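Local coordinates for long form salivary protein D7L1 (Culex quinquefasciatus, PDB 6V4C) that binds and sequesters adenine nucleotides, most tightly ATP and ADP, at the mosquito bite and so inhibits platelet aggregation and haemostasis in the host, at residues A[181-184]-A[185-189]; A[127-130]-A[131-134]; A[21-24]-A[25-29]. One frame throughout, in Å; residues are numbered along the deposited sequence.

Contact 1: residues A[181-184]-A[185-189]; sequences IKHS and NCTTR
I181, K182, H183 and S184 each accept a backbone i to i+4 bond, from N185, C186, T187 and T188 respectively, so the nine residues form unbroken helix. The S184 carbonyl oxygen has a second donor besides the T188 amide. T188 OG1 donates to S184 O at 2.6 Å, and the two donors of T188 reach that oxygen from opposite faces of its carbonyl plane. This is a usual way for a threonine within a helix to satisfy its hydroxyl. Across the same turn, one residue earlier at each end, T187 CG2 sits over one face of the H183 imidazole, 4.0 Å from the ring centroid and offset toward the rim. The H183 ring reaches it because CG is anti to the backbone N (chi1 -176°). This is a CH-pi contact. N185 uses both ends of its amide. Its OD1 accepts from R189 NE at 3.1 Å, in the guanidinium plane. A water joins its other end to the backbone: N185 ND2 donates to it at 3.0 Å, and it donates to K182 O. S184 OG bonds back to F180 O. I181, K182 and N185 line a pocket holding 2-ethoxyethanol, probably from the crystallisation liquor.

Helix 179-190 lies between two partners. H183 and T187 touch helix 150-158, where the C186-C154 disulfide ties the two together. I181, S184, N185 and T188 face helix 235-247.

Contact 2: residues A[127-130]-A[131-134]; sequences LLDS and SVRD. With ADP (adenosine-5'-diphosphate), chain B.
D129 caps the start of helix 130-139 with its carboxylate. Its CG lies anti to the backbone N (chi1 177°), which brings OD2 over the first turn. OD2 accepts from V132 N at 3.1 Å on its anti lone pair, and the bond is fairly straight at 163°. A weaker, bent bond comes to the same oxygen from S131 N. D129 O takes the R133 amide at 2.9 Å, so this one residue receives three amides of the first turn. Behind the cap, the side chains of L127 and V132 cross at about a right angle, with CD2 of L127 3.7 Å from CG1 of V132.

R133 starts out extended and then bends at chi3 (70°), which turns its guanidinium back over S130. S130 CA lies over one face of the group, toward its rim. Anions meet the group at two places on its edge. R133 NE forms a salt bridge to D134 OD1 at 3.2 Å; the oxygen lies in the guanidinium plane, but the nitrogen sits above the carboxylate plane. R133 NH1 donates to ADP O3B at 3.1 Å, and NH2 makes a longer, weak bond to the same oxygen. D134 thus probably steadies the guanidinium beside the beta-phosphate.

L127 has positive phi and closes helix 121-125 as the C-prime residue of a Schellman motif. The arrangement is a helix stop followed two residues later by an Asp N-cap. The new helix carries S130 and R133 into the ADP site, where Y137, K144, Y266 and S267 also bind the nucleotide.

Contact 3: residues A[21-24]-A[25-29]; sequences DHFG and NDFGL
The F23 ring is folded over the turn that follows it, and the N25 backbone lies against one of its faces. N25 N sits 3.4 Å above the ring plane, over its centre, and N25 CA is 3.5 Å from F23 CE2. The torsion responsible is chi1 of 86°, which sets CG between the backbone N and the carbonyl carbon and swings the ring over the peptide that follows.

The edge of the same ring points at F27. The two rings form an offset edge-to-face pair, with the F23 edge toward the F27 face. Their centroids are 5.5 Å apart and their planes meet at 68°. CE2 of F23 makes the nearest approach, 3.8 Å from CE1 of F27. D26 O also lies at the F23 edge, 3.4 Å from CD2. F23 thus meets the N25 backbone on a face, and both F27 and D26 O at its edge.

Beneath the ring, the chain makes a type I' turn from F23 to D26. Its G24 and N25 both have positive phi, a conformation that favours glycine at G24. The closing bond runs from D26 N to F23 O at 3.3 Å. D26 then caps the next helix: its OD1 accepts from L29 N at 2.9 Å.

The turn joins helix 8-22 to helix 27-34. F23 packs on A30 and W33 of the second helix. L29 reaches T45 at the start of helix 45-55, and F27 touches the loop residues E272 and S275.

Along the chain contact 3 comes first, then contact 2, then contact 1, without touching. Contact 3 lies in the first PBP/GOBP-type region and contact 1 in the second. They lie on opposite sides of the chain's centre, their centres 32 Å apart. Contact 2, with the ADP-binding R133, is centred about 23 Å from contact 3 and 27 Å from contact 1. Helix 8-22 links the earlier pair: it ends in contact 3, and its P8, V11 and E15 touch the side chains of contact 2. Contact 3 joins two helices by a tight turn; contact 1 is a helix segment held by a disulfide. The side chain of F23 is about 12 Å and that of C186 about 13 Å from ADP.

Contact 1: residues A[181-184]-A[185-189]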
ATOM      1  N   ILE A 181      10.004   2.738  19.851  1.00 42.82           N
ATOM      2  CA  ILE A 181      10.501   1.559  19.148  1.00 43.37           C
ATOM      3  C   ILE A 181       9.340   0.764  18.560  1.00 40.20           C
ATOM      4  O   ILE A 181       9.369   0.358  17.393  1.00 41.99           O
ATOM      5  CB  ILE A 181      11.393   0.710  20.072  1.00 45.51           C
ATOM      6  CG1 ILE A 181      12.670   1.482  20.420  1.00 45.07           C
ATOM      7  CG2 ILE A 181      11.733  -0.613  19.416  1.00 46.74           C
ATOM      8  CD1 ILE A 181      13.631   0.721  21.306  1.00 49.68           C
ATOM      9  N   LYS A 182       8.287   0.553  19.353  1.00 45.45           N
ATOM     10  CA  LYS A 182       7.107  -0.140  18.843  1.00 45.37           C
ATOM     11  C   LYS A 182       6.378   0.703  17.805  1.00 41.53           C
ATOM     12  O   LYS A 182       5.886   0.173  16.801  1.00 39.83           O
ATOM     13  CB  LYS A 182       6.151  -0.473  19.987  1.00 47.62           C
ATOM     14  CG  LYS A 182       6.677  -1.443  21.025  1.00 50.38           C
ATOM     15  CD  LYS A 182       5.594  -1.719  22.063  1.00 53.74           C
ATOM     16  CE  LYS A 182       6.147  -2.366  23.320  1.00 59.57           C
ATOM     17  NZ  LYS A 182       5.092  -2.465  24.369  1.00 57.43           N
ATOM     18  N   HIS A 183       6.288   2.013  18.038  1.00 40.69           N
ATOM     19  CA  HIS A 183       5.524   2.879  17.145  1.00 39.48           C
ATOM     20  C   HIS A 183       6.192   2.992  15.781  1.00 39.72           C
ATOM     21  O   HIS A 183       5.530   2.867  14.744  1.00 39.16           O
ATOM     22  CB  HIS A 183       5.338   4.258  17.785  1.00 39.43           C
ATOM     23  CG  HIS A 183       4.483   5.186  16.981  1.00 37.21           C
ATOM     24  ND1 HIS A 183       4.976   6.331  16.392  1.00 40.27           N
ATOM     25  CD2 HIS A 183       3.166   5.141  16.667  1.00 36.31           C
ATOM     26  CE1 HIS A 183       4.002   6.950  15.751  1.00 36.84           C
ATOM     27  NE2 HIS A 183       2.892   6.248  15.902  1.00 36.02           N
ATOM     28  N   SER A 184       7.506   3.225  15.761  1.00 35.71           N
ATOM     29  CA  SER A 184       8.209   3.344  14.488  1.00 36.44           C
ATOM     30  C   SER A 184       8.294   2.010  13.757  1.00 36.95           C
ATOM     31  O   SER A 184       8.347   1.988  12.523  1.00 37.17           O
ATOM     32  CB  SER A 184       9.591   3.973  14.685  1.00 37.17           C
ATOM     33  OG  SER A 184      10.357   3.248  15.630  1.00 38.72           O
ATOM     34  N   ASN A 185       8.303   0.891  14.486  1.00 38.40           N
ATOM     35  CA  ASN A 185       8.182  -0.401  13.820  1.00 37.36           C
ATOM     36  C   ASN A 185       6.835  -0.525  13.115  1.00 41.19           C
ATOM     37  O   ASN A 185       6.758  -0.992  11.972  1.00 36.94           O
ATOM     38  CB  ASN A 185       8.375  -1.536  14.828  1.00 38.73           C
ATOM     39  CG  ASN A 185       8.196  -2.908  14.202  1.00 40.34           C
ATOM     40  OD1 ASN A 185       9.043  -3.368  13.434  1.00 42.92           O
ATOM     41  ND2 ASN A 185       7.096  -3.572  14.534  1.00 42.96           N
ATOM     42  N   CYS A 186       5.765  -0.093  13.782  1.00 39.90           N
ATOM     43  CA  CYS A 186       4.434  -0.159  13.188  1.00 37.44           C
ATOM     44  C   CYS A 186       4.328   0.741  11.962  1.00 38.99           C
ATOM     45  O   CYS A 186       3.782   0.331  10.930  1.00 38.60           O
ATOM     46  CB  CYS A 186       3.395   0.223  14.246  1.00 39.04           C
ATOM     47  SG  CYS A 186       1.650   0.140  13.748  1.00 46.76           S
ATOM     48  N   THR A 187       4.859   1.964  12.044  1.00 34.20           N
ATOM     49  CA  THR A 187       4.672   2.919  10.955  1.00 34.88           C
ATOM     50  C   THR A 187       5.610   2.643   9.783  1.00 33.29           C
ATOM     51  O   THR A 187       5.207   2.773   8.622  1.00 34.12           O
ATOM     52  CB  THR A 187       4.825   4.356  11.465  1.00 33.54           C
ATOM     53  OG1 THR A 187       6.126   4.535  12.035  1.00 34.27           O
ATOM     54  CG2 THR A 187       3.770   4.664  12.527  1.00 31.57           C
ATOM     55  N   THR A 188       6.863   2.274  10.065  1.00 33.65           N
ATOM     56  CA  THR A 188       7.791   1.933   8.990  1.00 34.47           C
ATOM     57  C   THR A 188       7.296   0.725   8.202  1.00 35.38           C
ATOM     58  O   THR A 188       7.415   0.682   6.971  1.00 35.73           O
ATOM     59  CB  THR A 188       9.188   1.677   9.568  1.00 37.04           C
ATOM     60  OG1 THR A 188       9.595   2.806  10.351  1.00 37.68           O
ATOM     61  CG2 THR A 188      10.201   1.463   8.462  1.00 38.52           C
ATOM     62  N   ARG A 189       6.726  -0.266   8.892  1.00 34.82           N
ATOM     63  CA  ARG A 189       6.125  -1.395   8.189  1.00 37.88           C
ATOM     64  C   ARG A 189       4.836  -0.985   7.482  1.00 37.81           C
ATOM     65  O   ARG A 189       4.564  -1.439   6.365  1.00 35.82           O
ATOM     66  CB  ARG A 189       5.877  -2.557   9.154  1.00 36.95           C
ATOM     67  CG  ARG A 189       7.154  -3.226   9.661  1.00 40.38           C
ATOM     68  CD  ARG A 189       6.855  -4.286  10.713  1.00 39.68           C
ATOM     69  NE  ARG A 189       8.048  -5.049  11.080  1.00 42.71           N
ATOM     70  CZ  ARG A 189       8.422  -6.186  10.500  1.00 42.99           C
ATOM     71  NH1 ARG A 189       7.696  -6.704   9.519  1.00 42.79           N
ATOM     72  NH2 ARG A 189       9.523  -6.807  10.900  1.00 45.80           N
TER
HETATM   73  O   HOH W   1       5.545  -2.288  16.715  0.82 47.50           O

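Contact 2: residues A[127-130]-A[131-134]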
ATOM      1  N   LEU A 127     -10.781  -8.994  -1.914  1.00 47.92           N
ATOM      2  CA  LEU A 127     -11.170  -8.068  -0.851  1.00 47.96           C
ATOM      3  C   LEU A 127     -11.178  -6.612  -1.310  1.00 43.90           C
ATOM      4  O   LEU A 127     -10.989  -5.698  -0.504  1.00 44.37           O
ATOM      5  CB  LEU A 127     -10.307  -8.259   0.401  1.00 45.47           C
ATOM      6  CG  LEU A 127      -9.987  -9.719   0.740  1.00 46.26           C
ATOM      7  CD1 LEU A 127      -9.152  -9.839   2.006  1.00 43.05           C
ATOM      8  CD2 LEU A 127     -11.260 -10.552   0.849  1.00 45.71           C
ATOM      9  N   LEU A 128     -11.385  -6.381  -2.606  1.00 49.43           N
ATOM     10  CA  LEU A 128     -11.550  -5.030  -3.122  1.00 47.94           C
ATOM     11  C   LEU A 128     -13.010  -4.618  -3.241  1.00 49.18           C
ATOM     12  O   LEU A 128     -13.296  -3.419  -3.340  1.00 50.15           O
ATOM     13  CB  LEU A 128     -10.855  -4.886  -4.478  1.00 49.76           C
ATOM     14  CG  LEU A 128      -9.326  -4.976  -4.441  1.00 48.86           C
ATOM     15  CD1 LEU A 128      -8.761  -5.023  -5.847  1.00 48.31           C
ATOM     16  CD2 LEU A 128      -8.740  -3.799  -3.671  1.00 47.39           C
ATOM     17  N   ASP A 129     -13.929  -5.580  -3.237  1.00 49.72           N
ATOM     18  CA  ASP A 129     -15.352  -5.273  -3.203  1.00 50.50           C
ATOM     19  C   ASP A 129     -15.679  -4.516  -1.921  1.00 47.70           C
ATOM     20  O   ASP A 129     -15.246  -4.903  -0.834  1.00 46.27           O
ATOM     21  CB  ASP A 129     -16.143  -6.577  -3.261  1.00 50.63           C
ATOM     22  CG  ASP A 129     -17.631  -6.360  -3.149  1.00 55.82           C
ATOM     23  OD1 ASP A 129     -18.274  -6.104  -4.190  1.00 59.38           O
ATOM     24  OD2 ASP A 129     -18.156  -6.448  -2.020  1.00 51.14           O
ATOM     25  N   SER A 130     -16.457  -3.435  -2.057  0.63 46.55           N
ATOM     26  CA  SER A 130     -16.673  -2.528  -0.933  0.63 46.24           C
ATOM     27  C   SER A 130     -17.330  -3.231   0.249  0.63 45.99           C
ATOM     28  O   SER A 130     -16.953  -2.998   1.404  0.63 44.21           O
ATOM     29  CB  SER A 130     -17.503  -1.322  -1.376  0.63 47.95           C
ATOM     30  OG  SER A 130     -18.792  -1.723  -1.798  0.63 48.38           O
ATOM     31  N   SER A 131     -18.313  -4.098  -0.014  1.00 48.86           N
ATOM     32  CA  SER A 131     -19.009  -4.770   1.080  1.00 50.85           C
ATOM     33  C   SER A 131     -18.122  -5.807   1.762  1.00 50.10           C
ATOM     34  O   SER A 131     -18.129  -5.919   2.993  1.00 48.27           O
ATOM     35  CB  SER A 131     -20.305  -5.404   0.577  1.00 52.67           C
ATOM     36  OG  SER A 131     -21.213  -4.405   0.157  1.00 54.18           O
ATOM     37  N   VAL A 132     -17.364  -6.578   0.983  1.00 47.63           N
ATOM     38  CA  VAL A 132     -16.448  -7.551   1.574  1.00 47.42           C
ATOM     39  C   VAL A 132     -15.380  -6.837   2.394  1.00 43.41           C
ATOM     40  O   VAL A 132     -15.106  -7.199   3.544  1.00 42.11           O
ATOM     41  CB  VAL A 132     -15.829  -8.444   0.485  1.00 48.96           C
ATOM     42  CG1 VAL A 132     -14.741  -9.331   1.080  1.00 49.10           C
ATOM     43  CG2 VAL A 132     -16.901  -9.288  -0.179  1.00 51.01           C
ATOM     44  N   ARG A 133     -14.777  -5.834   1.860  1.00 43.69           N
ATOM     45  CA  ARG A 133     -13.709  -5.046   2.514  1.00 44.27           C
ATOM     46  C   ARG A 133     -14.198  -4.467   3.831  1.00 43.07           C
ATOM     47  O   ARG A 133     -13.630  -4.698   4.759  1.00 40.21           O
ATOM     48  CB  ARG A 133     -13.279  -3.973   1.550  1.00 42.38           C
ATOM     49  CG  ARG A 133     -12.268  -2.977   2.041  1.00 42.71           C
ATOM     50  CD  ARG A 133     -12.101  -1.752   1.222  1.00 42.07           C
ATOM     51  NE  ARG A 133     -13.234  -0.939   1.330  1.00 48.26           N
ATOM     52  CZ  ARG A 133     -13.736  -0.197   0.430  1.00 49.29           C
ATOM     53  NH1 ARG A 133     -13.183  -0.084  -0.727  1.00 49.15           N
ATOM     54  NH2 ARG A 133     -14.801   0.463   0.694  1.00 50.31           N
ATOM     55  N   ASP A 134     -15.326  -3.806   3.776  1.00 42.68           N
ATOM     56  CA  ASP A 134     -15.782  -3.099   4.967  1.00 43.22           C
ATOM     57  C   ASP A 134     -16.204  -4.056   6.073  1.00 42.64           C
ATOM     58  O   ASP A 134     -15.979  -3.769   7.254  1.00 40.14           O
ATOM     59  CB  ASP A 134     -16.904  -2.123   4.607  1.00 43.36           C
ATOM     60  CG  ASP A 134     -16.399  -0.937   3.809  1.00 50.97           C
ATOM     61  OD1 ASP A 134     -15.179  -0.652   3.875  1.00 47.04           O
ATOM     62  OD2 ASP A 134     -17.211  -0.288   3.117  1.00 52.30           O
TER
HETATM   63  PB  ADP B 301     -15.627   3.013  -2.041  1.00101.52           P
HETATM   64  O1B ADP B 301     -16.710   2.862  -1.202  1.00 91.20           O
HETATM   65  O2B ADP B 301     -15.888   3.787  -3.194  1.00 96.22           O
HETATM   66  O3B ADP B 301     -15.079   1.805  -2.384  1.00 68.12           O
HETATM   67  PA  ADP B 301     -14.053   5.442  -1.768  1.00 79.03           P
HETATM   68  O1A ADP B 301     -14.649   6.667  -1.158  1.00 84.75           O
HETATM   69  O2A ADP B 301     -14.122   5.533  -3.178  1.00 83.86           O
HETATM   70  O3A ADP B 301     -14.741   4.135  -1.319  1.00 90.78           O
HETATM   71  O5' ADP B 301     -12.689   4.880  -1.387  1.00 65.88           O
HETATM   72  C5' ADP B 301     -12.208   3.650  -1.881  1.00 50.69           C
HETATM   73  C4' ADP B 301     -10.701   3.567  -1.818  1.00 45.00           C
HETATM   74  O4' ADP B 301     -10.253   3.129  -0.561  1.00 38.50           O
HETATM   75  C3' ADP B 301     -10.018   2.519  -2.666  1.00 46.23           C
HETATM   76  O3' ADP B 301      -9.797   2.947  -3.970  1.00 47.88           O
HETATM   77  C2' ADP B 301      -8.741   2.149  -1.917  1.00 42.59           C
HETATM   78  O2' ADP B 301      -7.660   2.754  -2.486  1.00 44.13           O
HETATM   79  C1' ADP B 301      -8.922   2.829  -0.600  1.00 41.77           C
HETATM   80  N9  ADP B 301      -8.624   2.030   0.547  1.00 34.48           N
HETATM   81  C8  ADP B 301      -9.173   0.861   0.819  1.00 34.32           C
HETATM   82  N7  ADP B 301      -8.794   0.353   1.917  1.00 35.00           N
HETATM   83  C5  ADP B 301      -7.916   1.233   2.420  1.00 34.60           C
HETATM   84  C6  ADP B 301      -7.154   1.271   3.582  1.00 29.09           C
HETATM   85  N6  ADP B 301      -7.139   0.352   4.484  1.00 30.55           N
HETATM   86  N1  ADP B 301      -6.370   2.302   3.776  1.00 34.69           N
HETATM   87  C2  ADP B 301      -6.337   3.236   2.877  1.00 34.44           C
HETATM   88  N3  ADP B 301      -7.006   3.317   1.785  1.00 33.62           N
HETATM   89  C4  ADP B 301      -7.799   2.289   1.585  1.00 34.58           C

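Contact 3: residues A[21-24]-A[25-29]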
ATOM      1  N   ASP A  21       1.733   3.824 -10.755  1.00 55.33           N
ATOM      2  CA  ASP A  21       2.894   3.585 -11.604  1.00 60.32           C
ATOM      3  C   ASP A  21       2.546   3.522 -13.087  1.00 64.15           C
ATOM      4  O   ASP A  21       3.450   3.641 -13.923  1.00 67.44           O
ATOM      5  CB  ASP A  21       3.600   2.293 -11.184  1.00 60.53           C
ATOM      6  CG  ASP A  21       4.402   2.451  -9.905  1.00 58.55           C
ATOM      7  OD1 ASP A  21       4.521   3.589  -9.406  1.00 57.45           O
ATOM      8  OD2 ASP A  21       4.913   1.429  -9.397  1.00 59.70           O
ATOM      9  N   HIS A  22       1.271   3.349 -13.439  1.00 76.11           N
ATOM     10  CA  HIS A  22       0.898   3.069 -14.821  1.00 78.49           C
ATOM     11  C   HIS A  22      -0.184   3.965 -15.408  1.00 81.40           C
ATOM     12  O   HIS A  22      -0.339   3.967 -16.636  1.00 85.30           O
ATOM     13  CB  HIS A  22       0.466   1.602 -14.981  1.00 80.39           C
ATOM     14  CG  HIS A  22       1.599   0.626 -14.903  1.00 83.84           C
ATOM     15  ND1 HIS A  22       1.477  -0.610 -14.303  1.00 82.81           N
ATOM     16  CD2 HIS A  22       2.873   0.699 -15.355  1.00 83.49           C
ATOM     17  CE1 HIS A  22       2.629  -1.253 -14.385  1.00 83.11           C
ATOM     18  NE2 HIS A  22       3.491  -0.481 -15.020  1.00 84.75           N
ATOM     19  N   PHE A  23      -0.934   4.721 -14.602  1.00 67.45           N
ATOM     20  CA  PHE A  23      -2.059   5.467 -15.161  1.00 69.43           C
ATOM     21  C   PHE A  23      -1.620   6.650 -16.015  1.00 69.52           C
ATOM     22  O   PHE A  23      -2.376   7.070 -16.897  1.00 73.86           O
ATOM     23  CB  PHE A  23      -3.054   5.877 -14.070  1.00 63.39           C
ATOM     24  CG  PHE A  23      -2.723   7.174 -13.386  1.00 63.48           C
ATOM     25  CD1 PHE A  23      -1.522   7.339 -12.717  1.00 63.39           C
ATOM     26  CD2 PHE A  23      -3.631   8.222 -13.390  1.00 64.10           C
ATOM     27  CE1 PHE A  23      -1.223   8.532 -12.083  1.00 61.82           C
ATOM     28  CE2 PHE A  23      -3.342   9.413 -12.753  1.00 60.83           C
ATOM     29  CZ  PHE A  23      -2.135   9.569 -12.101  1.00 61.95           C
ATOM     30  N   GLY A  24      -0.426   7.183 -15.786  1.00 71.58           N
ATOM     31  CA  GLY A  24       0.101   8.235 -16.646  1.00 72.33           C
ATOM     32  C   GLY A  24      -0.729   9.496 -16.685  1.00 73.47           C
ATOM     33  O   GLY A  24      -0.927  10.071 -17.764  1.00 74.74           O
ATOM     34  N   ASN A  25      -1.236   9.935 -15.535  1.00 75.10           N
ATOM     35  CA  ASN A  25      -1.984  11.184 -15.396  1.00 74.17           C
ATOM     36  C   ASN A  25      -3.300  11.192 -16.174  1.00 73.98           C
ATOM     37  O   ASN A  25      -3.892  12.255 -16.381  1.00 76.10           O
ATOM     38  CB  ASN A  25      -1.132  12.419 -15.713  1.00 76.53           C
ATOM     39  CG  ASN A  25       0.061  12.554 -14.785  1.00 76.28           C
ATOM     40  OD1 ASN A  25      -0.080  12.941 -13.626  1.00 73.97           O
ATOM     41  ND2 ASN A  25       1.245  12.237 -15.295  1.00 74.79           N
ATOM     42  N   ASP A  26      -3.779  10.027 -16.606  1.00 74.67           N
ATOM     43  CA  ASP A  26      -5.098   9.898 -17.224  1.00 77.76           C
ATOM     44  C   ASP A  26      -6.054   9.437 -16.130  1.00 73.61           C
ATOM     45  O   ASP A  26      -6.105   8.252 -15.789  1.00 73.01           O
ATOM     46  CB  ASP A  26      -5.060   8.920 -18.395  1.00 80.93           C
ATOM     47  CG  ASP A  26      -6.330   8.958 -19.232  1.00 84.82           C
ATOM     48  OD1 ASP A  26      -7.437   8.855 -18.661  1.00 81.77           O
ATOM     49  OD2 ASP A  26      -6.218   9.101 -20.467  1.00 89.83           O
ATOM     50  N   PHE A  27      -6.817  10.385 -15.581  1.00 73.16           N
ATOM     51  CA  PHE A  27      -7.659  10.087 -14.430  1.00 71.41           C
ATOM     52  C   PHE A  27      -8.913   9.313 -14.814  1.00 72.79           C
ATOM     53  O   PHE A  27      -9.412   8.515 -14.012  1.00 70.64           O
ATOM     54  CB  PHE A  27      -7.995  11.378 -13.685  1.00 69.23           C
ATOM     55  CG  PHE A  27      -6.780  12.169 -13.292  1.00 68.83           C
ATOM     56  CD1 PHE A  27      -6.140  11.927 -12.088  1.00 66.70           C
ATOM     57  CD2 PHE A  27      -6.264  13.138 -14.137  1.00 72.19           C
ATOM     58  CE1 PHE A  27      -5.015  12.645 -11.730  1.00 64.92           C
ATOM     59  CE2 PHE A  27      -5.138  13.859 -13.784  1.00 69.47           C
ATOM     60  CZ  PHE A  27      -4.513  13.613 -12.580  1.00 65.87           C
ATOM     61  N   GLY A  28      -9.432   9.528 -16.025  1.00 78.28           N
ATOM     62  CA  GLY A  28     -10.538   8.709 -16.492  1.00 76.47           C
ATOM     63  C   GLY A  28     -10.156   7.248 -16.611  1.00 76.37           C
ATOM     64  O   GLY A  28     -10.940   6.359 -16.269  1.00 76.95           O
ATOM     65  N   LEU A  29      -8.942   6.980 -17.096  1.00 72.54           N
ATOM     66  CA  LEU A  29      -8.446   5.609 -17.124  1.00 72.28           C
ATOM     67  C   LEU A  29      -8.236   5.078 -15.712  1.00 69.29           C
ATOM     68  O   LEU A  29      -8.513   3.905 -15.434  1.00 70.29           O
ATOM     69  CB  LEU A  29      -7.148   5.539 -17.927  1.00 72.83           C
ATOM     70  CG  LEU A  29      -6.523   4.155 -18.101  1.00 75.85           C
ATOM     71  CD1 LEU A  29      -7.490   3.207 -18.790  1.00 79.15           C
ATOM     72  CD2 LEU A  29      -5.221   4.252 -18.880  1.00 78.78           C
TER